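Aminoacyl-histidine dipeptidase (Vibrio alginolyticus, PDB 3MRU) probably hydrolyses dipeptides, including carnosine-like aminoacyl-histidine substrates, as a zinc-dependent metallopeptidase of the M20C family. Local coordinates at residues Asn58-Met69 and Ile136-Ile147; Ile368-Arg376 and Phe396-Pro405. All blocks are in the same frame, centred on the assembly; numbering follows the deposited sequence.

Contact 1: residues Asn58-Met69 and Ile136-Ile147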
loop_
_atom_site.group_PDB
_atom_site.type_symbol
_atom_site.label_atom_id
_atom_site.label_comp_id
_atom_site.label_asym_id
_atom_site.label_seq_id
_atom_site.Cartn_x
_atom_site.Cartn_y
_atom_site.Cartn_z
ATOM N N ASN A 58 -7.709 -13.181 16.652
ATOM C CA ASN A 58 -7.297 -11.831 17.055
ATOM C C ASN A 58 -7.601 -11.739 18.556
ATOM O O ASN A 58 -8.575 -12.331 19.057
ATOM C CB ASN A 58 -7.963 -10.685 16.286
ATOM C CG ASN A 58 -7.626 -10.715 14.810
ATOM O OD1 ASN A 58 -6.453 -10.666 14.420
ATOM N ND2 ASN A 58 -8.659 -10.813 13.974
ATOM N N VAL A 59 -6.745 -10.999 19.260
ATOM C CA VAL A 59 -6.802 -10.899 20.713
ATOM C C VAL A 59 -7.447 -9.576 21.085
ATOM O O VAL A 59 -7.161 -8.537 20.479
ATOM C CB VAL A 59 -5.389 -11.016 21.358
ATOM C CG1 VAL A 59 -5.495 -11.146 22.862
ATOM C CG2 VAL A 59 -4.606 -12.206 20.780
ATOM N N PHE A 60 -8.342 -9.637 22.066
ATOM C CA PHE A 60 -9.075 -8.467 22.560
ATOM C C PHE A 60 -8.940 -8.446 24.072
ATOM O O PHE A 60 -9.181 -9.459 24.728
ATOM C CB PHE A 60 -10.561 -8.566 22.204
ATOM C CG PHE A 60 -10.831 -8.786 20.746
ATOM C CD1 PHE A 60 -10.402 -9.941 20.100
ATOM C CD2 PHE A 60 -11.549 -7.854 20.026
ATOM C CE1 PHE A 60 -10.649 -10.138 18.768
ATOM C CE2 PHE A 60 -11.814 -8.051 18.691
ATOM C CZ PHE A 60 -11.359 -9.192 18.063
ATOM N N ILE A 61 -8.565 -7.309 24.637
ATOM C CA ILE A 61 -8.288 -7.266 26.057
ATOM C C ILE A 61 -8.919 -6.023 26.649
ATOM O O ILE A 61 -8.642 -4.902 26.207
ATOM C CB ILE A 61 -6.772 -7.297 26.311
ATOM C CG1 ILE A 61 -6.203 -8.659 25.944
ATOM C CG2 ILE A 61 -6.452 -6.974 27.761
ATOM C CD1 ILE A 61 -4.684 -8.698 25.766
ATOM N N LYS A 62 -9.770 -6.227 27.647
ATOM C CA LYS A 62 -10.557 -5.128 28.176
ATOM C C LYS A 62 -10.057 -4.612 29.523
ATOM O O LYS A 62 -9.955 -5.352 30.504
ATOM C CB LYS A 62 -12.048 -5.508 28.235
ATOM C CG LYS A 62 -12.980 -4.314 28.000
ATOM C CD LYS A 62 -14.461 -4.633 28.232
ATOM C CE LYS A 62 -15.254 -3.317 28.431
ATOM N NZ LYS A 62 -16.730 -3.483 28.669
ATOM N N LYS A 63 -9.740 -3.328 29.555
ATOM C CA LYS A 63 -9.398 -2.680 30.798
ATOM C C LYS A 63 -10.335 -1.515 31.060
ATOM O O LYS A 63 -10.452 -0.619 30.223
ATOM C CB LYS A 63 -7.960 -2.191 30.777
ATOM C CG LYS A 63 -7.564 -1.402 32.016
ATOM C CD LYS A 63 -6.084 -1.160 32.003
ATOM C CE LYS A 63 -5.632 -0.385 33.191
ATOM N NZ LYS A 63 -4.291 0.151 32.882
ATOM N N PRO A 64 -11.002 -1.527 32.233
ATOM C CA PRO A 64 -11.915 -0.461 32.631
ATOM C C PRO A 64 -11.159 0.819 32.945
ATOM O O PRO A 64 -9.973 0.777 33.283
ATOM C CB PRO A 64 -12.561 -1.013 33.900
ATOM C CG PRO A 64 -11.537 -1.928 34.462
ATOM C CD PRO A 64 -10.914 -2.578 33.269
ATOM N N ALA A 65 -11.856 1.943 32.819
ATOM C CA ALA A 65 -11.309 3.268 33.093
ATOM C C ALA A 65 -10.695 3.383 34.482
ATOM O O ALA A 65 -11.165 2.756 35.432
ATOM C CB ALA A 65 -12.409 4.324 32.935
ATOM N N THR A 66 -9.645 4.187 34.589
ATOM C CA THR A 66 -9.176 4.628 35.892
ATOM C C THR A 66 -10.255 5.588 36.426
ATOM O O THR A 66 -10.938 6.247 35.622
ATOM C CB THR A 66 -7.755 5.267 35.827
ATOM O OG1 THR A 66 -7.816 6.542 35.179
ATOM C CG2 THR A 66 -6.783 4.358 35.079
ATOM N N PRO A 67 -10.451 5.626 37.772
ATOM C CA PRO A 67 -11.390 6.537 38.461
ATOM C C PRO A 67 -11.364 7.994 37.992
ATOM O O PRO A 67 -10.305 8.639 37.990
ATOM C CB PRO A 67 -10.904 6.509 39.927
ATOM C CG PRO A 67 -9.762 5.476 39.981
ATOM C CD PRO A 67 -9.870 4.652 38.724
ATOM N N GLY A 68 -12.530 8.492 37.583
ATOM C CA GLY A 68 -12.613 9.809 36.972
ATOM C C GLY A 68 -13.165 9.888 35.554
ATOM O O GLY A 68 -13.867 10.853 35.223
ATOM N N MET A 69 -12.855 8.893 34.714
ATOM C CA MET A 69 -13.283 8.925 33.296
ATOM C C MET A 69 -14.108 7.686 33.014
ATOM O O MET A 69 -14.081 7.146 31.900
ATOM C CB MET A 69 -12.207 9.099 32.212
ATOM C CG MET A 69 -11.466 10.417 32.281
ATOM S SD MET A 69 -9.790 10.258 32.924
ATOM C CE MET A 69 -9.828 8.732 33.883
ATOM N N ILE A 136 -1.667 6.014 34.182
ATOM C CA ILE A 136 -2.258 6.766 33.084
ATOM C C ILE A 136 -3.730 6.822 33.433
ATOM O O ILE A 136 -4.373 5.790 33.644
ATOM C CB ILE A 136 -2.023 6.116 31.720
ATOM C CG1 ILE A 136 -0.544 5.846 31.505
ATOM C CG2 ILE A 136 -2.585 6.992 30.581
ATOM C CD1 ILE A 136 0.414 7.069 31.500
ATOM N N LYS A 137 -4.243 8.044 33.502
ATOM C CA LYS A 137 -5.648 8.297 33.800
ATOM C C LYS A 137 -6.431 8.175 32.507
ATOM O O LYS A 137 -6.724 9.179 31.866
ATOM C CB LYS A 137 -5.843 9.685 34.427
ATOM C CG LYS A 137 -5.959 9.652 35.943
ATOM C CD LYS A 137 -5.385 10.905 36.585
ATOM C CE LYS A 137 -5.530 10.833 38.115
ATOM N NZ LYS A 137 -4.438 11.598 38.823
ATOM N N HIS A 138 -6.761 6.943 32.126
ATOM C CA HIS A 138 -7.489 6.689 30.881
ATOM C C HIS A 138 -8.962 6.345 31.084
ATOM O O HIS A 138 -9.368 5.954 32.180
ATOM C CB HIS A 138 -6.791 5.607 30.069
ATOM C CG HIS A 138 -6.673 4.298 30.771
ATOM N ND1 HIS A 138 -5.473 3.823 31.253
ATOM C CD2 HIS A 138 -7.597 3.352 31.063
ATOM C CE1 HIS A 138 -5.665 2.640 31.810
ATOM N NE2 HIS A 138 -6.944 2.328 31.708
ATOM N N GLY A 139 -9.749 6.497 30.019
ATOM C CA GLY A 139 -11.143 6.047 29.992
ATOM C C GLY A 139 -11.144 4.557 29.675
ATOM O O GLY A 139 -10.073 3.947 29.598
ATOM N N PRO A 140 -12.336 3.956 29.476
ATOM C CA PRO A 140 -12.388 2.518 29.146
ATOM C C PRO A 140 -11.527 2.118 27.962
ATOM O O PRO A 140 -11.338 2.933 27.046
ATOM C CB PRO A 140 -13.845 2.282 28.729
ATOM C CG PRO A 140 -14.322 3.607 28.237
ATOM C CD PRO A 140 -13.595 4.641 29.061
ATOM N N ILE A 141 -11.005 0.892 27.965
ATOM C CA ILE A 141 -10.041 0.515 26.934
ATOM C C ILE A 141 -10.090 -0.927 26.432
ATOM O O ILE A 141 -10.205 -1.882 27.203
ATOM C CB ILE A 141 -8.614 0.922 27.421
ATOM C CG1 ILE A 141 -8.347 2.385 27.036
ATOM C CG2 ILE A 141 -7.522 0.024 26.815
ATOM C CD1 ILE A 141 -7.175 3.041 27.761
ATOM N N GLU A 142 -9.998 -1.042 25.111
ATOM C CA GLU A 142 -9.863 -2.314 24.421
ATOM C C GLU A 142 -8.547 -2.296 23.668
ATOM O O GLU A 142 -8.133 -1.260 23.154
ATOM C CB GLU A 142 -11.016 -2.522 23.435
ATOM C CG GLU A 142 -12.419 -2.318 24.036
ATOM C CD GLU A 142 -13.541 -2.659 23.057
ATOM O OE1 GLU A 142 -13.730 -3.862 22.764
ATOM O OE2 GLU A 142 -14.231 -1.725 22.585
ATOM N N VAL A 143 -7.873 -3.436 23.636
ATOM C CA VAL A 143 -6.691 -3.585 22.815
ATOM C C VAL A 143 -7.005 -4.624 21.765
ATOM O O VAL A 143 -7.539 -5.687 22.085
ATOM C CB VAL A 143 -5.425 -3.967 23.660
ATOM C CG1 VAL A 143 -4.490 -4.903 22.902
ATOM C CG2 VAL A 143 -4.671 -2.713 24.061
ATOM N N LEU A 144 -6.691 -4.311 20.512
ATOM C CA LEU A 144 -6.862 -5.278 19.440
ATOM C C LEU A 144 -5.526 -5.715 18.885
ATOM O O LEU A 144 -4.769 -4.902 18.358
ATOM C CB LEU A 144 -7.696 -4.683 18.311
ATOM C CG LEU A 144 -8.342 -5.629 17.309
ATOM C CD1 LEU A 144 -7.725 -7.024 17.310
ATOM C CD2 LEU A 144 -9.774 -5.726 17.668
ATOM N N LEU A 145 -5.237 -7.001 18.987
ATOM C CA LEU A 145 -4.009 -7.498 18.421
ATOM C C LEU A 145 -4.328 -8.410 17.265
ATOM O O LEU A 145 -4.718 -9.567 17.460
ATOM C CB LEU A 145 -3.182 -8.218 19.476
ATOM C CG LEU A 145 -2.684 -7.325 20.603
ATOM C CD1 LEU A 145 -2.015 -8.148 21.637
ATOM C CD2 LEU A 145 -1.731 -6.245 20.098
ATOM N N THR A 146 -4.169 -7.878 16.055
ATOM C CA THR A 146 -4.514 -8.607 14.841
ATOM C C THR A 146 -3.392 -9.491 14.359
ATOM O O THR A 146 -2.206 -9.202 14.542
ATOM C CB THR A 146 -4.913 -7.682 13.696
ATOM O OG1 THR A 146 -3.977 -6.607 13.606
ATOM C CG2 THR A 146 -6.286 -7.132 13.926
ATOM N N ILE A 147 -3.816 -10.576 13.721
ATOM C CA ILE A 147 -2.944 -11.600 13.193
ATOM C C ILE A 147 -2.710 -11.302 11.726
ATOM O O ILE A 147 -3.680 -11.063 10.967
ATOM C CB ILE A 147 -3.594 -13.000 13.364
ATOM C CG1 ILE A 147 -3.193 -13.611 14.708
ATOM C CG2 ILE A 147 -3.201 -13.948 12.250
ATOM C CD1 ILE A 147 -3.323 -12.704 15.948
#
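His138, Asn58 and Lys63 lose the most surface here, and they cluster at the two ends of an antiparallel strand pair, 59-63 against 141-146, inside the six-stranded mixed sheet of the M20 zinc-peptidase catalytic domain. The short strand axes approach to 4.7 Å, and Val59, Ile61 and Lys63 form hydrogen-bonded pairs with Leu145, Val143 and Ile141. Past the last pair, the loop crosses to His138, whose O accepts a hydrogen bond from Thr66 N (3.0 Å). The His138 CB bond points away from 58-69, but CG is lodged between its own backbone N and carbonyl carbon (chi1 60°), which brings the imidazole back toward that segment. Thr66 CG2 then sits over the middle of one ring face, 3.9 Å from the centroid and 12° off the normal, a CH-pi contact. Lys63 crosses at about a right angle, its CE at the ring edge, in plane, 3.3 Å from His138 CE1. NZ lies along the same edge and hydrogen-bonds to Leu131 O, in the last turn of helix 124-132, and to Ser133 O just past it. At the other end of the ladder, Asn58 OD1 points at Ile147 N, a doubtful bond because the oxygen is modelled too close to Thr146; ND2 is held by Gly155 O. Thr146 OG1 bonds to Gln78, and its side chain touches the zinc ligand His80. Phe60 and Leu144 run side by side, Leu144 CD2 meeting the ring at CE2 while CD1 lies 4.3 Å above the phenyl plane, toward its rim.

Contact 2: residues Ile368-Arg376 and Phe396-Pro405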
loop_
_atom_site.group_PDB
_atom_site.type_symbol
_atom_site.label_atom_id
_atom_site.label_comp_id
_atom_site.label_asym_id
_atom_site.label_seq_id
_atom_site.Cartn_x
_atom_site.Cartn_y
_atom_site.Cartn_z
ATOM N N ILE A 368 -7.268 -0.296 -9.788
ATOM C CA ILE A 368 -7.987 0.895 -9.393
ATOM C C ILE A 368 -7.774 1.099 -7.916
ATOM O O ILE A 368 -7.884 0.144 -7.123
ATOM C CB ILE A 368 -9.498 0.771 -9.685
ATOM C CG1 ILE A 368 -9.718 0.414 -11.153
ATOM C CG2 ILE A 368 -10.210 2.046 -9.324
ATOM C CD1 ILE A 368 -11.119 -0.098 -11.490
ATOM N N ARG A 369 -7.465 2.338 -7.547
ATOM C CA ARG A 369 -7.351 2.738 -6.156
ATOM C C ARG A 369 -8.373 3.809 -5.864
ATOM O O ARG A 369 -8.750 4.574 -6.763
ATOM C CB ARG A 369 -5.997 3.326 -5.909
ATOM C CG ARG A 369 -4.913 2.360 -5.994
ATOM C CD ARG A 369 -3.641 3.129 -5.864
ATOM N NE ARG A 369 -2.468 2.283 -6.023
ATOM C CZ ARG A 369 -2.155 1.287 -5.209
ATOM N NH1 ARG A 369 -2.954 0.986 -4.192
ATOM N NH2 ARG A 369 -1.067 0.574 -5.436
ATOM N N SER A 370 -8.807 3.872 -4.605
ATOM C CA SER A 370 -9.742 4.891 -4.161
ATOM C C SER A 370 -9.878 4.928 -2.638
ATOM O O SER A 370 -9.739 3.903 -1.972
ATOM C CB SER A 370 -11.082 4.739 -4.877
ATOM O OG SER A 370 -11.959 5.746 -4.421
ATOM N N LEU A 371 -10.196 6.116 -2.116
ATOM C CA LEU A 371 -10.472 6.311 -0.700
ATOM C C LEU A 371 -11.951 6.037 -0.528
ATOM O O LEU A 371 -12.344 5.262 0.346
ATOM C CB LEU A 371 -10.162 7.728 -0.244
ATOM C CG LEU A 371 -8.920 8.446 -0.763
ATOM C CD1 LEU A 371 -8.932 9.871 -0.268
ATOM C CD2 LEU A 371 -7.658 7.762 -0.293
ATOM N N ILE A 372 -12.784 6.659 -1.360
ATOM C CA ILE A 372 -14.205 6.293 -1.334
ATOM C C ILE A 372 -14.413 4.998 -2.141
ATOM O O ILE A 372 -14.121 4.934 -3.337
ATOM C CB ILE A 372 -15.175 7.440 -1.782
ATOM C CG1 ILE A 372 -14.933 8.719 -0.960
ATOM C CG2 ILE A 372 -16.647 6.974 -1.653
ATOM C CD1 ILE A 372 -15.252 8.658 0.542
ATOM N N ASP A 373 -14.895 3.961 -1.471
ATOM C CA ASP A 373 -15.095 2.687 -2.131
ATOM C C ASP A 373 -16.205 2.790 -3.163
ATOM O O ASP A 373 -16.281 1.988 -4.104
ATOM C CB ASP A 373 -15.392 1.601 -1.105
ATOM C CG ASP A 373 -14.220 1.374 -0.138
ATOM O OD1 ASP A 373 -13.046 1.618 -0.545
ATOM O OD2 ASP A 373 -14.475 0.960 1.027
ATOM N N SER A 374 -17.056 3.796 -2.987
ATOM C CA SER A 374 -18.099 4.111 -3.944
ATOM C C SER A 374 -17.482 4.525 -5.308
ATOM O O SER A 374 -17.932 4.088 -6.383
ATOM C CB SER A 374 -18.970 5.202 -3.338
ATOM O OG SER A 374 -19.887 5.712 -4.275
ATOM N N GLY A 375 -16.420 5.328 -5.250
ATOM C CA GLY A 375 -15.695 5.735 -6.447
ATOM C C GLY A 375 -14.926 4.620 -7.132
ATOM O O GLY A 375 -14.669 4.674 -8.328
ATOM N N ARG A 376 -14.550 3.597 -6.382
ATOM C CA ARG A 376 -13.811 2.492 -6.953
ATOM C C ARG A 376 -14.709 1.703 -7.852
ATOM O O ARG A 376 -14.274 1.230 -8.867
ATOM C CB ARG A 376 -13.307 1.597 -5.849
ATOM C CG ARG A 376 -11.945 1.017 -6.121
ATOM C CD ARG A 376 -11.692 -0.127 -5.189
ATOM N NE ARG A 376 -12.733 -1.123 -5.355
ATOM C CZ ARG A 376 -13.343 -1.687 -4.336
ATOM N NH1 ARG A 376 -12.997 -1.325 -3.116
ATOM N NH2 ARG A 376 -14.291 -2.587 -4.535
ATOM N N PHE A 396 -12.693 -8.890 -12.058
ATOM C CA PHE A 396 -12.182 -8.197 -10.882
ATOM C C PHE A 396 -11.901 -9.164 -9.736
ATOM O O PHE A 396 -12.524 -10.235 -9.630
ATOM C CB PHE A 396 -13.148 -7.090 -10.454
ATOM C CG PHE A 396 -13.266 -5.974 -11.465
ATOM C CD1 PHE A 396 -14.478 -5.697 -12.079
ATOM C CD2 PHE A 396 -12.153 -5.212 -11.820
ATOM C CE1 PHE A 396 -14.581 -4.672 -13.004
ATOM C CE2 PHE A 396 -12.257 -4.204 -12.747
ATOM C CZ PHE A 396 -13.472 -3.941 -13.341
ATOM N N SER A 397 -10.948 -8.778 -8.894
ATOM C CA SER A 397 -10.520 -9.581 -7.782
ATOM C C SER A 397 -9.548 -8.751 -6.994
ATOM O O SER A 397 -9.242 -7.634 -7.389
ATOM C CB SER A 397 -9.799 -10.791 -8.306
ATOM O OG SER A 397 -8.937 -10.350 -9.319
ATOM N N GLY A 398 -9.061 -9.313 -5.888
ATOM C CA GLY A 398 -8.105 -8.658 -4.998
ATOM C C GLY A 398 -8.646 -7.361 -4.440
ATOM O O GLY A 398 -7.893 -6.399 -4.263
ATOM N N ALA A 399 -9.951 -7.333 -4.180
ATOM C CA ALA A 399 -10.638 -6.131 -3.721
ATOM C C ALA A 399 -10.450 -5.952 -2.224
ATOM O O ALA A 399 -10.689 -6.886 -1.462
ATOM C CB ALA A 399 -12.106 -6.216 -4.047
ATOM N N TYR A 400 -10.042 -4.753 -1.811
ATOM C CA TYR A 400 -9.896 -4.409 -0.389
ATOM C C TYR A 400 -10.371 -2.984 -0.069
ATOM O O TYR A 400 -10.117 -2.043 -0.823
ATOM C CB TYR A 400 -8.454 -4.612 0.079
ATOM C CG TYR A 400 -7.410 -3.887 -0.748
ATOM C CD1 TYR A 400 -6.912 -2.641 -0.343
ATOM C CD2 TYR A 400 -6.913 -4.445 -1.931
ATOM C CE1 TYR A 400 -5.957 -1.967 -1.092
ATOM C CE2 TYR A 400 -5.947 -3.779 -2.684
ATOM C CZ TYR A 400 -5.479 -2.542 -2.251
ATOM O OH TYR A 400 -4.533 -1.879 -2.977
ATOM N N PRO A 401 -11.050 -2.821 1.069
ATOM C CA PRO A 401 -11.682 -1.553 1.426
ATOM C C PRO A 401 -10.715 -0.406 1.664
ATOM O O PRO A 401 -9.575 -0.613 2.058
ATOM C CB PRO A 401 -12.418 -1.883 2.726
ATOM C CG PRO A 401 -11.728 -3.091 3.254
ATOM C CD PRO A 401 -11.271 -3.862 2.087
ATOM N N GLY A 402 -11.195 0.805 1.402
ATOM C CA GLY A 402 -10.439 2.022 1.653
ATOM C C GLY A 402 -10.937 2.669 2.926
ATOM O O GLY A 402 -11.911 2.198 3.521
ATOM N N TRP A 403 -10.273 3.751 3.327
ATOM C CA TRP A 403 -10.571 4.462 4.558
ATOM C C TRP A 403 -10.802 5.952 4.250
ATOM O O TRP A 403 -9.837 6.702 4.036
ATOM C CB TRP A 403 -9.404 4.236 5.530
ATOM C CG TRP A 403 -9.378 5.048 6.811
ATOM C CD1 TRP A 403 -10.445 5.601 7.487
ATOM C CD2 TRP A 403 -8.217 5.348 7.596
ATOM N NE1 TRP A 403 -10.006 6.256 8.610
ATOM C CE2 TRP A 403 -8.647 6.110 8.711
ATOM C CE3 TRP A 403 -6.849 5.054 7.458
ATOM C CZ2 TRP A 403 -7.759 6.578 9.682
ATOM C CZ3 TRP A 403 -5.966 5.525 8.415
ATOM C CH2 TRP A 403 -6.428 6.276 9.520
ATOM N N LYS A 404 -12.071 6.382 4.224
ATOM C CA LYS A 404 -12.373 7.762 3.840
ATOM C C LYS A 404 -12.021 8.762 4.933
ATOM O O LYS A 404 -12.439 8.604 6.075
ATOM C CB LYS A 404 -13.825 7.924 3.327
ATOM C CG LYS A 404 -14.934 8.269 4.354
ATOM C CD LYS A 404 -16.339 8.223 3.730
ATOM C CE LYS A 404 -16.638 6.812 3.210
ATOM N NZ LYS A 404 -18.072 6.549 2.874
ATOM N N PRO A 405 -11.233 9.787 4.592
ATOM C CA PRO A 405 -10.858 10.799 5.574
ATOM C C PRO A 405 -11.978 11.803 5.916
ATOM O O PRO A 405 -12.476 12.520 5.051
ATOM C CB PRO A 405 -9.661 11.498 4.915
ATOM C CG PRO A 405 -9.868 11.328 3.458
ATOM C CD PRO A 405 -10.641 10.046 3.268
#
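Ile368 and Phe396 open a beta-alpha-beta crossover in which strands 361-370 and 393-400, joined by helix 373-389, flank strand 181-199. Both pair with that strand in antiparallel fashion, Ile368 with Ile188 and Ser397 with Asp189, so the CA atoms of Ile368 and Ala399 stand 9.4 Å apart, about two strand spacings. Ile368 CD1 reaches across to Phe396 CE2 at 4.4 Å, both side chains also resting on Ile188. Arg369, extended from CG to NE, brings NH1 within 3.5 Å of Tyr400 OH, with guanidinium and phenol planes 67° apart; its NE is hydrogen-bonded to Ser220 OG. Ser370 OG bonds to Ile372 O at 2.6 Å, from above the carbonyl plane, and also to Glu347 O and Thr348 OG1 of strand 346-358. The side chains of Leu371 and Pro405 cross at about a right angle, Leu371 CD1 lying 3.9 Å from Pro405 CD. Ile372, at the N-cap position, is poorly ordered, and its CD1 lies against the aliphatic chain of Lys404. Gly402 N donates to the syn lone pair of Asp373 OD1 (2.8 Å, N-H...O angle 140°), with a weak second bond to OD2, joining segment 396-405 to the first turn of the helix. Arg376, whose NH2 pairs with Glu380, lays one guanidinium face over Ala399 CB, 4.3 Å from NH2.

In the fold
From the N terminus, contact 1 comes first: strand 59-63 waits until the chain returns as strand 141-146. The 66 intervening residues include strand 75-80 and the zinc ligands His80 and Asp119. Only later does the chain enter the branched eleven-stranded sheet, where contact 2 closes a much shorter loop of 19 residues, mostly helix 373-389. The contacts neither nest nor cross; they lie in series. The centres of contact 1 and contact 2 are 30 Å apart, their nearest atoms about 13 Å. Contact 1 joins strand 59-63, next to edge strand 50-53, to strand 141-146, whose other side pairs with strand 75-80, ending in His80. Contact 2 joins a helix start to the segment leading toward helix 410-420.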